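PDB 6ZTI: PlaB phospholipase from Legionella pneumophila, which probably hydrolyses phospholipids as an alpha/beta hydrolase linked to virulence, its activity controlled by NAD(H)-mediated tetramerization. Local coordinates for residues Gly103-Arg107 / Met128-Asn133; Ser136-Gln140 / Gln382-Asn386; Gly142-Leu146 / Glu157-Leu163. All coordinates share one frame; numbering follows the deposited sequence.

Overall arrangement
Contact 1 is buried, its centre about 10 Å from that of the chain, and joins helix 102-114 to the end of strand 123-129 in the parallel-sheet hydrolase domain; it pairs an arginine with an asparagine amide beside close-packed Met, Gly and Pro. The chain then runs through 136-140 into helix 142-146. Contact 2, partly buried, ties that loop to strand 378-383 of the mixed sheet through amides and waters. Contact 3, its centre about 19 Å from that of the chain, packs leucines, a proline and a lysine amine facing backbone carbonyls, while Arg-145 faces a dinucleotide. Leu-138 and Ala-139 touch contact 3; contact 1 lies away from the dinucleotide sites.

Contact 1 (Gly103-Arg107 / Met128-Asn133); sequences GPIVR and MLAPAN
Asn-133 OD1 is gripped by two nitrogens of one guanidinium: Arg-107 NE donates to it over 2.9 Å, and Arg-107 NH2 adds a weak bond to the same Asn-133 OD1 at 3.0 Å. The NE hydrogen bond is bent (141°) and comes from above the carbonyl plane, not along a lone pair; the amide and guanidinium planes stand 79° apart. A turn at chi3 (-63°) swings the guanidinium of Arg-107 back over the loop. Its NH2 has a further partner in Asn-177 OD1, and Asn-177 ND2 in turn bonds Asn-133 O, while Trp-180 offers the arginine a cation-pi contact. The other end of the amide is held too: Asn-133 ND2 bonds Thr-226 O and points a weak bond at Met-128 SD. Next to these polar groups, Met-128 CG lies 3.8 Å from Gly-103 CA. Gly-103, early in the helix, lies 5.2 Å from Pro-131 between CA atoms, a closeness its lack of a side chain permits. Pro-104 CD meets Pro-131 CB at 4.1 Å, the two side chains crossing at about a right angle. The contact closes a beta-alpha-beta unit: helix 102-114 packs on strand 123-129, which lies between strands 93-99 and 191-197 of the parallel sheet.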
loop_
_atom_site.group_PDB
_atom_site.type_symbol
_atom_site.label_atom_id
_atom_site.label_comp_id
_atom_site.label_asym_id
_atom_site.label_seq_id
_atom_site.Cartn_x
_atom_site.Cartn_y
_atom_site.Cartn_z
ATOM N N GLY B 103 9.484 -7.861 30.796
ATOM C CA GLY B 103 10.928 -7.788 30.831
ATOM C C GLY B 103 11.434 -6.603 30.033
ATOM O O GLY B 103 12.016 -5.664 30.578
ATOM N N PRO B 104 11.215 -6.631 28.718
ATOM C CA PRO B 104 11.555 -5.475 27.882
ATOM C C PRO B 104 11.083 -4.146 28.436
ATOM O O PRO B 104 11.762 -3.128 28.247
ATOM C CB PRO B 104 10.854 -5.805 26.559
ATOM C CG PRO B 104 10.882 -7.276 26.482
ATOM C CD PRO B 104 10.746 -7.773 27.914
ATOM N N ILE B 105 9.943 -4.124 29.116
ATOM C CA ILE B 105 9.367 -2.861 29.581
ATOM C C ILE B 105 10.177 -2.307 30.746
ATOM O O ILE B 105 10.538 -1.123 30.769
ATOM C CB ILE B 105 7.887 -3.062 29.958
ATOM C CG1 ILE B 105 7.025 -3.049 28.701
ATOM C CG2 ILE B 105 7.398 -1.985 30.925
ATOM C CD1 ILE B 105 5.655 -3.708 28.861
ATOM N N VAL B 106 10.494 -3.161 31.722
ATOM C CA VAL B 106 11.326 -2.724 32.835
ATOM C C VAL B 106 12.723 -2.347 32.353
ATOM O O VAL B 106 13.346 -1.433 32.908
ATOM C CB VAL B 106 11.365 -3.810 33.922
ATOM C CG1 VAL B 106 12.377 -3.459 35.012
ATOM C CG2 VAL B 106 9.974 -3.976 34.527
ATOM N N ARG B 107 13.232 -3.018 31.312
ATOM C CA ARG B 107 14.541 -2.658 30.780
ATOM C C ARG B 107 14.511 -1.302 30.080
ATOM O O ARG B 107 15.504 -0.575 30.104
ATOM C CB ARG B 107 15.044 -3.727 29.817
ATOM C CG ARG B 107 15.391 -5.074 30.488
ATOM C CD ARG B 107 16.326 -5.869 29.635
ATOM N NE ARG B 107 15.753 -6.232 28.342
ATOM C CZ ARG B 107 16.213 -5.848 27.154
ATOM N NH1 ARG B 107 17.270 -5.043 27.034
ATOM N NH2 ARG B 107 15.594 -6.277 26.064
ATOM N N MET B 128 13.363 -11.946 34.984
ATOM C CA MET B 128 12.567 -11.971 33.763
ATOM C C MET B 128 12.191 -13.404 33.432
ATOM O O MET B 128 13.074 -14.248 33.262
ATOM C CB MET B 128 13.353 -11.359 32.603
ATOM C CG MET B 128 13.493 -9.846 32.681
ATOM S SD MET B 128 14.676 -9.258 31.463
ATOM C CE MET B 128 16.207 -9.657 32.302
ATOM N N LEU B 129 10.886 -13.674 33.334
ATOM C CA LEU B 129 10.362 -14.982 32.970
ATOM C C LEU B 129 9.924 -14.958 31.508
ATOM O O LEU B 129 9.062 -14.156 31.122
ATOM C CB LEU B 129 9.189 -15.375 33.870
ATOM C CG LEU B 129 9.380 -15.229 35.384
ATOM C CD1 LEU B 129 8.106 -15.560 36.176
ATOM C CD2 LEU B 129 10.524 -16.112 35.868
ATOM N N ALA B 130 10.522 -15.837 30.701
ATOM C CA ALA B 130 10.273 -15.934 29.263
ATOM C C ALA B 130 10.133 -14.556 28.623
ATOM O O ALA B 130 9.158 -14.309 27.902
ATOM C CB ALA B 130 9.021 -16.762 28.989
ATOM N N PRO B 131 11.089 -13.652 28.844
ATOM C CA PRO B 131 10.992 -12.307 28.261
ATOM C C PRO B 131 11.242 -12.313 26.768
ATOM O O PRO B 131 12.126 -13.022 26.279
ATOM C CB PRO B 131 12.104 -11.541 28.978
ATOM C CG PRO B 131 13.144 -12.599 29.168
ATOM C CD PRO B 131 12.382 -13.851 29.520
ATOM N N ALA B 132 10.486 -11.476 26.049
ATOM C CA ALA B 132 10.647 -11.323 24.597
ATOM C C ALA B 132 11.714 -10.268 24.298
ATOM O O ALA B 132 11.494 -9.287 23.587
ATOM C CB ALA B 132 9.316 -10.965 23.948
ATOM N N ASN B 133 12.909 -10.505 24.845
ATOM C CA ASN B 133 13.948 -9.481 24.812
ATOM C C ASN B 133 14.448 -9.204 23.406
ATOM O O ASN B 133 14.866 -8.078 23.120
ATOM C CB ASN B 133 15.101 -9.874 25.723
ATOM C CG ASN B 133 14.793 -9.595 27.178
ATOM O OD1 ASN B 133 14.230 -8.551 27.523
ATOM N ND2 ASN B 133 15.138 -10.532 28.037
#

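Contact 2 (Ser136-Gln140 / Gln382-Asn386); sequences SALAQ and QRNLN. With SND (thionicotinamide-adenine-dinucleotide), chain O.
Gln-140 reaches across to Gln-382 and Leu-385. Gln-140 CB lies 3.7 Å from Gln-382 OE1. With CG anti to the backbone N (chi1 -176°) the chain runs straight out toward the strand, and Gln-140 CG rests 3.7 Å from Leu-385 CD1. The two glutamine amides, arriving from opposite directions, stack with planes 29° apart, bringing Gln-140 OE1 to 3.4 Å from Gln-382 CG. At the tip, Gln-140 NE2 donates to Arg-383 O over 2.9 Å from above the carbonyl plane; Glu-167 OE2 is a second acceptor for this nitrogen. Gln-140 OE1 accepts from a water that in turn accepts from Arg-383 N. The return bond is more regular: Gln-382 NE2 gives Ala-137 O a nearly straight hydrogen bond (2.9 Å, 169°), in the carbonyl plane and on a lone pair, and also bonds Tyr-211 OH. Gln-140 and Gln-382 also line a thio-NAD pocket. Arg-383 turns the other way, setting a guanidinium face against O3B of a thio-NAD. The contact thus joins the loop between strand 123-129 and helix 142-146 to the end of strand 378-383, whose partner in the mixed sheet is the antiparallel strand 390-396.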
loop_
_atom_site.group_PDB
_atom_site.type_symbol
_atom_site.label_atom_id
_atom_site.label_comp_id
_atom_site.label_asym_id
_atom_site.label_seq_id
_atom_site.Cartn_x
_atom_site.Cartn_y
_atom_site.Cartn_z
ATOM N N SER B 136 9.291 -11.515 19.324
ATOM C CA SER B 136 8.469 -12.708 19.160
ATOM C C SER B 136 8.106 -12.863 17.692
ATOM O O SER B 136 7.610 -11.919 17.073
ATOM C CB SER B 136 7.180 -12.631 19.983
ATOM O OG SER B 136 6.263 -13.638 19.573
ATOM N N ALA B 137 8.337 -14.056 17.146
ATOM C CA ALA B 137 7.991 -14.311 15.753
ATOM C C ALA B 137 6.508 -14.113 15.497
ATOM O O ALA B 137 6.114 -13.825 14.360
ATOM C CB ALA B 137 8.410 -15.730 15.372
ATOM N N LEU B 138 5.680 -14.241 16.536
ATOM C CA LEU B 138 4.241 -14.134 16.380
ATOM C C LEU B 138 3.780 -12.700 16.134
ATOM O O LEU B 138 2.681 -12.501 15.599
ATOM C CB LEU B 138 3.542 -14.676 17.625
ATOM C CG LEU B 138 3.539 -16.180 17.883
ATOM C CD1 LEU B 138 2.882 -16.466 19.214
ATOM C CD2 LEU B 138 2.790 -16.880 16.780
ATOM N N ALA B 139 4.584 -11.702 16.514
ATOM C CA ALA B 139 4.126 -10.315 16.459
ATOM C C ALA B 139 3.788 -9.897 15.039
ATOM O O ALA B 139 2.828 -9.150 14.815
ATOM C CB ALA B 139 5.194 -9.381 17.045
ATOM N N GLN B 140 4.557 -10.372 14.064
ATOM C CA GLN B 140 4.297 -9.998 12.683
ATOM C C GLN B 140 2.922 -10.473 12.226
ATOM O O GLN B 140 2.258 -9.779 11.449
ATOM C CB GLN B 140 5.399 -10.549 11.778
ATOM C CG GLN B 140 5.251 -10.110 10.341
ATOM C CD GLN B 140 6.493 -10.369 9.509
ATOM O OE1 GLN B 140 6.559 -11.340 8.761
ATOM N NE2 GLN B 140 7.483 -9.488 9.629
ATOM N N GLN B 382 12.397 -14.314 8.821
ATOM C CA GLN B 382 11.364 -13.292 8.851
ATOM C C GLN B 382 12.023 -11.980 8.472
ATOM O O GLN B 382 13.165 -11.726 8.855
ATOM C CB GLN B 382 10.704 -13.184 10.242
ATOM C CG GLN B 382 9.196 -12.933 10.220
ATOM C CD GLN B 382 8.551 -12.788 11.610
ATOM O OE1 GLN B 382 8.798 -11.818 12.332
ATOM N NE2 GLN B 382 7.688 -13.742 11.964
ATOM N N ARG B 383 11.317 -11.163 7.704
ATOM C CA ARG B 383 11.788 -9.828 7.381
ATOM C C ARG B 383 10.809 -8.825 7.958
ATOM O O ARG B 383 9.592 -8.962 7.785
ATOM C CB ARG B 383 11.940 -9.595 5.871
ATOM C CG ARG B 383 12.766 -8.345 5.571
ATOM C CD ARG B 383 13.003 -8.141 4.079
ATOM N NE ARG B 383 11.777 -7.795 3.368
ATOM C CZ ARG B 383 11.720 -7.518 2.070
ATOM N NH1 ARG B 383 12.825 -7.546 1.337
ATOM N NH2 ARG B 383 10.558 -7.200 1.507
ATOM N N ASN B 384 11.349 -7.836 8.660
ATOM C CA ASN B 384 10.520 -6.857 9.344
ATOM C C ASN B 384 9.708 -6.058 8.330
ATOM O O ASN B 384 10.216 -5.629 7.288
ATOM C CB ASN B 384 11.393 -5.933 10.189
ATOM C CG ASN B 384 10.575 -5.022 11.100
ATOM O OD1 ASN B 384 10.130 -3.954 10.693
ATOM N ND2 ASN B 384 10.362 -5.456 12.332
ATOM N N LEU B 385 8.429 -5.868 8.640
ATOM C CA LEU B 385 7.532 -5.182 7.718
ATOM C C LEU B 385 7.701 -3.673 7.738
ATOM O O LEU B 385 7.339 -3.012 6.759
ATOM C CB LEU B 385 6.078 -5.535 8.046
ATOM C CG LEU B 385 5.719 -7.024 7.995
ATOM C CD1 LEU B 385 4.223 -7.219 8.280
ATOM C CD2 LEU B 385 6.085 -7.632 6.659
ATOM N N ASN B 386 8.227 -3.109 8.824
ATOM C CA ASN B 386 8.457 -1.671 8.888
ATOM C C ASN B 386 9.828 -1.271 8.354
ATOM O O ASN B 386 9.985 -0.155 7.849
ATOM C CB ASN B 386 8.289 -1.192 10.332
ATOM C CG ASN B 386 6.846 -1.280 10.812
ATOM O OD1 ASN B 386 5.927 -0.822 10.133
ATOM N ND2 ASN B 386 6.645 -1.865 11.989
HETATM P PA SND O . 9.640 -15.182 3.059
HETATM O O1A SND O . 8.667 -15.052 4.166
HETATM O O2A SND O . 10.531 -16.413 3.116
HETATM O O5B SND O . 10.628 -13.901 2.933
HETATM C C5B SND O . 10.071 -12.593 3.171
HETATM C C4B SND O . 10.957 -11.539 2.554
HETATM O O4B SND O . 12.293 -11.646 3.098
HETATM C C3B SND O . 11.113 -11.619 1.036
HETATM O O3B SND O . 11.147 -10.313 0.470
HETATM C C2B SND O . 12.445 -12.344 0.880
HETATM O O2B SND O . 13.101 -12.061 -0.348
HETATM C C1B SND O . 13.222 -11.738 2.039
HETATM N N9A SND O . 14.341 -12.557 2.479
HETATM C C8A SND O . 14.272 -13.752 3.142
HETATM N N7A SND O . 15.429 -14.353 3.285
HETATM C C5A SND O . 16.323 -13.487 2.676
HETATM C C6A SND O . 17.705 -13.574 2.432
HETATM N N6A SND O . 18.472 -14.580 2.872
HETATM N N1A SND O . 18.282 -12.574 1.736
HETATM C C2A SND O . 17.529 -11.540 1.351
HETATM N N3A SND O . 16.222 -11.338 1.538
HETATM C C4A SND O . 15.671 -12.367 2.191
HETATM O O3 SND O . 8.883 -15.219 1.664
HETATM P PN SND O . 9.263 -15.164 0.111
HETATM O O1N SND O . 10.639 -15.676 -0.072
HETATM O O2N SND O . 8.931 -13.810 -0.384
HETATM O O5D SND O . 8.190 -16.244 -0.401
HETATM C C5D SND O . 6.853 -15.840 -0.776
HETATM C C4D SND O . 5.835 -16.906 -0.413
HETATM O O4D SND O . 6.267 -18.198 -0.907
HETATM C C3D SND O . 5.579 -17.121 1.080
HETATM O O3D SND O . 4.240 -17.584 1.282
HETATM C C2D SND O . 6.598 -18.208 1.418
HETATM O O2D SND O . 6.253 -18.936 2.589
HETATM C C1D SND O . 6.474 -19.076 0.172
HETATM N N1N SND O . 7.774 -19.834 -0.067
HETATM C C2N SND O . 8.754 -19.189 -0.724
HETATM C C3N SND O . 9.931 -19.842 -1.024
HETATM C C7N SND O . 10.975 -19.170 -1.844
HETATM S S7N SND O . 11.657 -19.938 -3.151
HETATM N N7N SND O . 11.278 -17.928 -1.525
HETATM C C4N SND O . 10.077 -21.167 -0.628
HETATM C C5N SND O . 9.061 -21.801 0.061
HETATM C C6N SND O . 7.905 -21.112 0.341
HETATM O O HOH W 1 7.631 -10.909 14.499
HETATM O O HOH W 2 8.814 -12.092 6.823
#

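Contact 3 (Gly142-Leu146 / Glu157-Leu163); sequences GKSRL and EPGKCVL. With SND (thionicotinamide-adenine-dinucleotide), chain H.
The backbones of Lys-143 and Pro-158 approach to 5.8 Å between CA atoms and those of Gly-142 and Leu-163 to 7.1 Å, so the short helix 142-146 meets both the loop before helix 160-166 and that helix's first turn. Gly-142 has a positive phi, which suits glycine. The aliphatic chain of Lys-143 passes slantwise over Pro-158, Lys-143 CG lying 3.9 Å from Pro-158 CD. Extended as far as CE, the chain bends at chi4 (65°), which turns its amine in toward the backbone. There Lys-143 NZ is modelled a doubtfully short 2.5 Å from Pro-158 O, though the amine plainly faces this carbonyl; Glu-157 O also lies 2.9 Å from Lys-143 NZ. Asp-65 supplies a long, weak ion pair to the amine.

On the apolar side, Leu-146 and Leu-163 meet tip to tip, Leu-146 CD1 lying 3.7 Å from Leu-163 CD2, and Leu-146 CB touches Pro-158 CG at 3.9 Å. Arg-145 instead reaches a thio-NAD: NH1 and NH2 bond its phosphate oxygens O2N and O1N almost straight (173° and 168°), while ribose O2B sits over the centre of one guanidinium face. Arg-381 of the second subunit packs on Arg-145 and bonds the same dinucleotide, which therefore bridges two chains. Helix 142-146 lies between this interface and helix 160-166, with Trp-24 of a loop touching both Leu-146 and Leu-163.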
loop_
_atom_site.group_PDB
_atom_site.type_symbol
_atom_site.label_atom_id
_atom_site.label_comp_id
_atom_site.label_asym_id
_atom_site.label_seq_id
_atom_site.Cartn_x
_atom_site.Cartn_y
_atom_site.Cartn_z
ATOM N N GLY B 142 0.398 -9.986 13.471
ATOM C CA GLY B 142 -0.434 -8.801 13.579
ATOM C C GLY B 142 -1.642 -8.976 14.490
ATOM O O GLY B 142 -1.934 -10.055 15.010
ATOM N N LYS B 143 -2.393 -7.878 14.626
ATOM C CA LYS B 143 -3.431 -7.776 15.653
ATOM C C LYS B 143 -4.573 -8.763 15.417
ATOM O O LYS B 143 -4.950 -9.519 16.322
ATOM C CB LYS B 143 -3.959 -6.335 15.698
ATOM C CG LYS B 143 -4.872 -6.021 16.873
ATOM C CD LYS B 143 -5.165 -4.528 16.972
ATOM C CE LYS B 143 -6.186 -4.239 18.061
ATOM N NZ LYS B 143 -5.674 -4.565 19.422
ATOM N N SER B 144 -5.164 -8.749 14.219
ATOM C CA SER B 144 -6.334 -9.582 13.967
ATOM C C SER B 144 -6.029 -11.056 14.213
ATOM O O SER B 144 -6.682 -11.713 15.034
ATOM C CB SER B 144 -6.831 -9.371 12.536
ATOM O OG SER B 144 -7.211 -10.612 11.966
ATOM N N ARG B 145 -5.046 -11.602 13.493
ATOM C CA ARG B 145 -4.728 -13.024 13.640
ATOM C C ARG B 145 -4.367 -13.384 15.079
ATOM O O ARG B 145 -4.722 -14.467 15.563
ATOM C CB ARG B 145 -3.580 -13.413 12.703
ATOM C CG ARG B 145 -3.968 -13.412 11.239
ATOM C CD ARG B 145 -2.757 -13.416 10.335
ATOM N NE ARG B 145 -2.122 -14.725 10.264
ATOM C CZ ARG B 145 -1.085 -15.000 9.478
ATOM N NH1 ARG B 145 -0.570 -14.045 8.709
ATOM N NH2 ARG B 145 -0.561 -16.225 9.460
ATOM N N LEU B 146 -3.637 -12.504 15.774
ATOM C CA LEU B 146 -3.141 -12.852 17.103
ATOM C C LEU B 146 -4.282 -12.977 18.106
ATOM O O LEU B 146 -4.256 -13.859 18.972
ATOM C CB LEU B 146 -2.113 -11.822 17.572
ATOM C CG LEU B 146 -0.729 -11.957 16.932
ATOM C CD1 LEU B 146 0.165 -10.798 17.344
ATOM C CD2 LEU B 146 -0.082 -13.273 17.319
ATOM N N GLU B 157 -6.885 -8.008 19.638
ATOM C CA GLU B 157 -6.570 -7.940 21.065
ATOM C C GLU B 157 -5.342 -7.064 21.342
ATOM O O GLU B 157 -5.476 -5.983 21.921
ATOM C CB GLU B 157 -6.356 -9.345 21.646
ATOM C CG GLU B 157 -5.774 -9.355 23.064
ATOM C CD GLU B 157 -6.838 -9.387 24.162
ATOM O OE1 GLU B 157 -6.943 -10.428 24.850
ATOM O OE2 GLU B 157 -7.559 -8.376 24.346
ATOM N N PRO B 158 -4.157 -7.505 20.911
ATOM C CA PRO B 158 -2.931 -6.801 21.306
ATOM C C PRO B 158 -2.801 -5.451 20.621
ATOM O O PRO B 158 -3.311 -5.232 19.521
ATOM C CB PRO B 158 -1.810 -7.756 20.876
ATOM C CG PRO B 158 -2.424 -8.711 19.888
ATOM C CD PRO B 158 -3.910 -8.465 19.820
ATOM N N GLY B 159 -2.111 -4.539 21.302
ATOM C CA GLY B 159 -1.968 -3.181 20.806
ATOM C C GLY B 159 -0.920 -3.081 19.704
ATOM O O GLY B 159 0.179 -3.630 19.800
ATOM N N LYS B 160 -1.267 -2.335 18.655
ATOM C CA LYS B 160 -0.436 -2.333 17.459
ATOM C C LYS B 160 0.954 -1.789 17.746
ATOM O O LYS B 160 1.943 -2.277 17.187
ATOM C CB LYS B 160 -1.103 -1.520 16.352
ATOM C CG LYS B 160 -0.476 -1.742 14.976
ATOM C CD LYS B 160 0.611 -0.723 14.676
ATOM C CE LYS B 160 1.280 -0.990 13.336
ATOM N NZ LYS B 160 2.316 0.043 13.021
ATOM N N CYS B 161 1.060 -0.767 18.602
ATOM C CA CYS B 161 2.370 -0.164 18.824
ATOM C C CYS B 161 3.290 -1.090 19.607
ATOM O O CYS B 161 4.502 -1.103 19.369
ATOM C CB CYS B 161 2.225 1.176 19.536
ATOM S SG CYS B 161 1.546 2.475 18.455
ATOM N N VAL B 162 2.745 -1.869 20.538
ATOM C CA VAL B 162 3.574 -2.859 21.206
ATOM C C VAL B 162 3.987 -3.970 20.241
ATOM O O VAL B 162 5.073 -4.542 20.374
ATOM C CB VAL B 162 2.837 -3.426 22.432
ATOM C CG1 VAL B 162 3.661 -4.563 23.056
ATOM C CG2 VAL B 162 2.568 -2.314 23.441
ATOM N N LEU B 163 3.125 -4.324 19.285
ATOM C CA LEU B 163 3.504 -5.322 18.287
ATOM C C LEU B 163 4.637 -4.827 17.402
ATOM O O LEU B 163 5.487 -5.622 16.981
ATOM C CB LEU B 163 2.301 -5.694 17.422
ATOM C CG LEU B 163 1.161 -6.426 18.133
ATOM C CD1 LEU B 163 0.041 -6.742 17.153
ATOM C CD2 LEU B 163 1.650 -7.707 18.783
HETATM P PA SND H . 2.531 -17.457 4.788
HETATM O O1A SND H . 3.386 -17.230 3.586
HETATM O O2A SND H . 2.581 -18.803 5.455
HETATM O O5B SND H . 0.967 -17.180 4.514
HETATM C C5B SND H . 0.623 -16.071 3.672
HETATM C C4B SND H . -0.811 -15.713 3.960
HETATM O O4B SND H . -1.660 -16.868 3.748
HETATM C C3B SND H . -1.079 -15.245 5.390
HETATM O O3B SND H . -2.004 -14.166 5.371
HETATM C C2B SND H . -1.679 -16.487 6.045
HETATM O O2B SND H . -2.520 -16.168 7.142
HETATM C C1B SND H . -2.483 -17.053 4.879
HETATM N N9A SND H . -2.782 -18.474 5.001
HETATM C C8A SND H . -1.912 -19.519 4.822
HETATM N N7A SND H . -2.420 -20.693 5.106
HETATM C C5A SND H . -3.718 -20.401 5.504
HETATM C C6A SND H . -4.761 -21.207 5.993
HETATM N N6A SND H . -4.683 -22.537 6.095
HETATM N N1A SND H . -5.910 -20.594 6.354
HETATM C C2A SND H . -6.007 -19.271 6.205
HETATM N N3A SND H . -5.095 -18.411 5.740
HETATM C C4A SND H . -3.960 -19.041 5.424
HETATM O O3 SND H . 2.905 -16.374 5.888
HETATM P PN SND H . 2.336 -15.989 7.332
HETATM O O1N SND H . 1.551 -17.148 7.824
HETATM O O2N SND H . 1.695 -14.665 7.228
HETATM O O5D SND H . 3.711 -15.858 8.151
HETATM C C5D SND H . 4.396 -14.589 8.224
HETATM C C4D SND H . 5.895 -14.795 8.152
HETATM O O4D SND H . 6.317 -15.755 9.151
HETATM C C3D SND H . 6.442 -15.336 6.832
HETATM O O3D SND H . 7.765 -14.832 6.654
HETATM C C2D SND H . 6.416 -16.846 7.073
HETATM O O2D SND H . 7.303 -17.583 6.237
HETATM C C1D SND H . 6.880 -16.881 8.524
HETATM N N1N SND H . 6.331 -18.138 9.212
HETATM C C2N SND H . 5.075 -18.052 9.679
HETATM C C3N SND H . 4.534 -19.096 10.401
HETATM C C7N SND H . 3.201 -18.949 11.045
HETATM S S7N SND H . 2.941 -19.486 12.597
HETATM N N7N SND H . 2.262 -18.345 10.346
HETATM C C4N SND H . 5.305 -20.233 10.611
HETATM C C5N SND H . 6.586 -20.305 10.095
HETATM C C6N SND H . 7.090 -19.237 9.390
#